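Local coordinates for ABC transporter binding protein AcbH (PDB 3OO8), which serves as the extracellular solute receptor of an ABC transporter and binds beta-D-galactopyranose as its exclusive substrate, at residues A[224-229]-A[388-393]. The protein carries 2 engineered substitutions. Numbering follows the deposited sequence.
Sequences KVFDQW and QQFIDQ
F390 reaches out from helix 377-392 to meet F226 and W229 of helix 220-232, and the three rings form an aromatic cluster between two helices of this class 2 solute-binding-protein fold. The short segments cross at -40° with their axes 11.8 Å apart at closest approach, a wide gap bridged by the large side chains. F390 has CG anti to its own backbone N (chi1 171°), which sends the ring across to the neighbouring helix, with one face to F226 and its rim to W229. F226, with CG turned beside its backbone N instead, directs a ring edge at the F390 face in an edge-to-face pair whose centroids are 5.0 Å apart. Its CD1 sits over the centre of that face, 3.8 Å from F390 CD1. The indole of W229 meets F390 differently: the two rings are inclined at 55°, and F390 CE2 lies over one indole face, displaced toward the rim on the pyrrole side, while W229 CD1 lies at the edge of the phenyl ring, in its plane. The far end of the indole is reached by I391, whose CD1 makes a looser contact with W229 CZ2 at 4.5 Å. Were F390 cut back to an alanine, the F226 edge would probably lose its aromatic face and part of the W229 indole its cover from this helix. I399 of helix 396-413 packs against both F226 and F390, while W229 also touches T193 of helix 191-201. The indole NE1 is hydrogen-bonded to Q236 OE1, which probably helps fix the ring's orientation; the W229 side chain lies about 10 Å from that of W142, which binds beta-D-galactose. At the outer rim of the phenyl ring, F390 CZ approaches the backbone, 3.6 Å from F226 O, and W229 CG lies 3.5 Å from F390 CE2.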
ATOM      1  N   LYS A 224      -3.329  -1.382  22.938  1.00 12.41           N
ATOM      2  CA  LYS A 224      -1.890  -1.112  22.956  1.00 13.37           C
ATOM      3  C   LYS A 224      -1.457  -0.230  21.807  1.00 14.59           C
ATOM      4  O   LYS A 224      -0.553   0.608  21.976  1.00 15.16           O
ATOM      5  CB  LYS A 224      -1.095  -2.398  22.958  1.00 16.85           C
ATOM      6  CG  LYS A 224      -1.107  -3.165  24.272  1.00 22.10           C
ATOM      7  CD  LYS A 224      -0.250  -4.390  24.102  1.00 29.92           C
ATOM      8  CE  LYS A 224      -0.398  -4.881  22.669  1.00 31.82           C
ATOM      9  NZ  LYS A 224      -0.070  -6.295  22.477  1.00 27.56           N
ATOM     10  N   VAL A 225      -2.065  -0.429  20.637  1.00 12.29           N
ATOM     11  CA  VAL A 225      -1.831   0.488  19.508  1.00 12.18           C
ATOM     12  C   VAL A 225      -2.169   1.930  19.848  1.00 12.60           C
ATOM     13  O   VAL A 225      -1.364   2.840  19.640  1.00 11.84           O
ATOM     14  CB  VAL A 225      -2.570   0.051  18.223  1.00 13.03           C
ATOM     15  CG1 VAL A 225      -2.516   1.172  17.152  1.00 13.38           C
ATOM     16  CG2 VAL A 225      -1.990  -1.242  17.694  1.00 14.21           C
ATOM     17  N   PHE A 226      -3.353   2.136  20.402  1.00 10.53           N
ATOM     18  CA  PHE A 226      -3.790   3.491  20.711  1.00 11.62           C
ATOM     19  C   PHE A 226      -3.010   4.110  21.872  1.00 12.05           C
ATOM     20  O   PHE A 226      -2.764   5.338  21.899  1.00 14.19           O
ATOM     21  CB  PHE A 226      -5.319   3.541  20.886  1.00 11.33           C
ATOM     22  CG  PHE A 226      -6.099   3.521  19.568  1.00 11.00           C
ATOM     23  CD1 PHE A 226      -6.110   4.624  18.718  1.00 12.36           C
ATOM     24  CD2 PHE A 226      -6.842   2.397  19.206  1.00 12.71           C
ATOM     25  CE1 PHE A 226      -6.825   4.600  17.518  1.00 13.84           C
ATOM     26  CE2 PHE A 226      -7.579   2.377  18.020  1.00 12.58           C
ATOM     27  CZ  PHE A 226      -7.566   3.460  17.177  1.00 15.48           C
ATOM     28  N   ASP A 227      -2.627   3.275  22.830  1.00 13.75           N
ATOM     29  CA  ASP A 227      -1.772   3.707  23.946  1.00 14.72           C
ATOM     30  C   ASP A 227      -0.434   4.197  23.413  1.00 14.24           C
ATOM     31  O   ASP A 227       0.050   5.248  23.835  1.00 17.04           O
ATOM     32  CB  ASP A 227      -1.612   2.619  25.011  1.00 13.97           C
ATOM     33  CG  ASP A 227      -2.871   2.445  25.855  1.00 15.44           C
ATOM     34  OD1 ASP A 227      -3.702   3.363  25.915  1.00 18.10           O
ATOM     35  OD2 ASP A 227      -3.021   1.376  26.484  1.00 22.93           O
ATOM     36  N   GLN A 228       0.126   3.495  22.427  1.00 12.36           N
ATOM     37  CA  GLN A 228       1.385   3.957  21.828  1.00 12.74           C
ATOM     38  C   GLN A 228       1.155   5.266  21.085  1.00 13.52           C
ATOM     39  O   GLN A 228       1.991   6.178  21.093  1.00 13.14           O
ATOM     40  CB  GLN A 228       1.950   2.904  20.855  1.00 12.13           C
ATOM     41  CG  GLN A 228       3.462   3.044  20.616  1.00 12.97           C
ATOM     42  CD  GLN A 228       4.346   2.172  21.524  1.00 16.81           C
ATOM     43  OE1 GLN A 228       3.873   1.274  22.237  1.00 18.63           O
ATOM     44  NE2 GLN A 228       5.658   2.398  21.446  1.00 12.90           N
ATOM     45  N   TRP A 229      -0.002   5.380  20.449  1.00 12.83           N
ATOM     46  CA  TRP A 229      -0.303   6.575  19.666  1.00 12.61           C
ATOM     47  C   TRP A 229      -0.468   7.785  20.594  1.00 13.92           C
ATOM     48  O   TRP A 229      -0.175   8.923  20.194  1.00 15.38           O
ATOM     49  CB  TRP A 229      -1.575   6.358  18.839  1.00 13.42           C
ATOM     50  CG  TRP A 229      -1.739   7.263  17.650  1.00 11.85           C
ATOM     51  CD1 TRP A 229      -1.236   8.554  17.480  1.00 13.87           C
ATOM     52  CD2 TRP A 229      -2.546   7.005  16.505  1.00 11.96           C
ATOM     53  NE1 TRP A 229      -1.655   9.063  16.274  1.00 14.40           N
ATOM     54  CE2 TRP A 229      -2.457   8.134  15.649  1.00 12.65           C
ATOM     55  CE3 TRP A 229      -3.313   5.898  16.098  1.00 15.77           C
ATOM     56  CZ2 TRP A 229      -3.123   8.199  14.421  1.00 14.72           C
ATOM     57  CZ3 TRP A 229      -3.988   5.961  14.866  1.00 13.61           C
ATOM     58  CH2 TRP A 229      -3.867   7.091  14.029  1.00 12.97           C
ATOM     59  N   GLN A 388     -10.373   9.915  13.753  1.00 16.74           N
ATOM     60  CA  GLN A 388     -10.435  11.380  13.899  1.00 17.18           C
ATOM     61  C   GLN A 388     -10.880  11.747  15.301  1.00 18.02           C
ATOM     62  O   GLN A 388     -10.352  12.689  15.915  1.00 17.84           O
ATOM     63  CB  GLN A 388     -11.369  11.997  12.866  1.00 16.24           C
ATOM     64  CG  GLN A 388     -10.717  12.149  11.497  1.00 16.02           C
ATOM     65  CD  GLN A 388     -11.682  12.572  10.432  1.00 20.25           C
ATOM     66  OE1 GLN A 388     -12.895  12.363  10.543  1.00 25.30           O
ATOM     67  NE2 GLN A 388     -11.152  13.166   9.374  1.00 19.70           N
ATOM     68  N   GLN A 389     -11.812  10.964  15.832  1.00 18.91           N
ATOM     69  CA  GLN A 389     -12.297  11.189  17.192  1.00 20.69           C
ATOM     70  C   GLN A 389     -11.150  10.985  18.207  1.00 20.35           C
ATOM     71  O   GLN A 389     -10.969  11.786  19.133  1.00 20.91           O
ATOM     72  CB  GLN A 389     -13.523  10.302  17.456  1.00 19.53           C
ATOM     73  CG  GLN A 389     -14.204  10.559  18.787  1.00 27.15           C
ATOM     74  CD  GLN A 389     -15.529   9.814  18.920  1.00 30.58           C
ATOM     75  OE1 GLN A 389     -15.933   9.064  18.021  1.00 28.17           O
ATOM     76  NE2 GLN A 389     -16.199  10.002  20.058  1.00 25.71           N
ATOM     77  N   PHE A 390     -10.323   9.960  17.994  1.00 18.86           N
ATOM     78  CA  PHE A 390      -9.152   9.740  18.835  1.00 17.72           C
ATOM     79  C   PHE A 390      -8.161  10.916  18.753  1.00 16.69           C
ATOM     80  O   PHE A 390      -7.675  11.423  19.764  1.00 18.17           O
ATOM     81  CB  PHE A 390      -8.428   8.433  18.457  1.00 16.36           C
ATOM     82  CG  PHE A 390      -7.107   8.274  19.152  1.00 12.85           C
ATOM     83  CD1 PHE A 390      -7.037   7.855  20.482  1.00 14.08           C
ATOM     84  CD2 PHE A 390      -5.915   8.581  18.495  1.00 15.63           C
ATOM     85  CE1 PHE A 390      -5.795   7.718  21.133  1.00 17.23           C
ATOM     86  CE2 PHE A 390      -4.687   8.464  19.149  1.00 11.44           C
ATOM     87  CZ  PHE A 390      -4.616   8.033  20.455  1.00 11.14           C
ATOM     88  N   ILE A 391      -7.839  11.334  17.532  1.00 15.15           N
ATOM     89  CA  ILE A 391      -6.937  12.449  17.304  1.00 15.68           C
ATOM     90  C   ILE A 391      -7.436  13.689  18.033  1.00 18.14           C
ATOM     91  O   ILE A 391      -6.626  14.382  18.631  1.00 19.12           O
ATOM     92  CB  ILE A 391      -6.755  12.718  15.806  1.00 14.31           C
ATOM     93  CG1 ILE A 391      -5.937  11.579  15.175  1.00 16.23           C
ATOM     94  CG2 ILE A 391      -6.089  14.097  15.557  1.00 15.37           C
ATOM     95  CD1 ILE A 391      -6.015  11.507  13.667  1.00 19.27           C
ATOM     96  N   ASP A 392      -8.749  13.958  17.983  1.00 20.46           N
ATOM     97  CA  ASP A 392      -9.334  15.119  18.690  1.00 22.93           C
ATOM     98  C   ASP A 392      -9.167  15.082  20.214  1.00 23.66           C
ATOM     99  O   ASP A 392      -9.058  16.130  20.867  1.00 23.70           O
ATOM    100  CB  ASP A 392     -10.832  15.200  18.388  1.00 25.12           C
ATOM    101  CG  ASP A 392     -11.134  15.813  17.035  1.00 28.43           C
ATOM    102  OD1 ASP A 392     -10.284  16.563  16.516  1.00 29.31           O
ATOM    103  OD2 ASP A 392     -12.247  15.559  16.506  1.00 35.25           O
ATOM    104  N   GLN A 393      -9.178  13.881  20.785  1.00 22.64           N
ATOM    105  CA  GLN A 393      -9.084  13.691  22.232  1.00 23.74           C
ATOM    106  C   GLN A 393      -8.423  12.356  22.531  1.00 22.19           C
ATOM    107  O   GLN A 393      -9.119  11.351  22.753  1.00 22.14           O
ATOM    108  CB  GLN A 393     -10.474  13.698  22.875  1.00 21.73           C
ATOM    109  CG  GLN A 393     -11.281  14.964  22.585  1.00 34.78           C
ATOM    110  CD  GLN A 393     -12.447  15.182  23.552  1.00 41.37           C
ATOM    111  OE1 GLN A 393     -12.693  14.375  24.451  1.00 41.36           O
ATOM    112  NE2 GLN A 393     -13.144  16.300  23.386  1.00 44.86           N
TER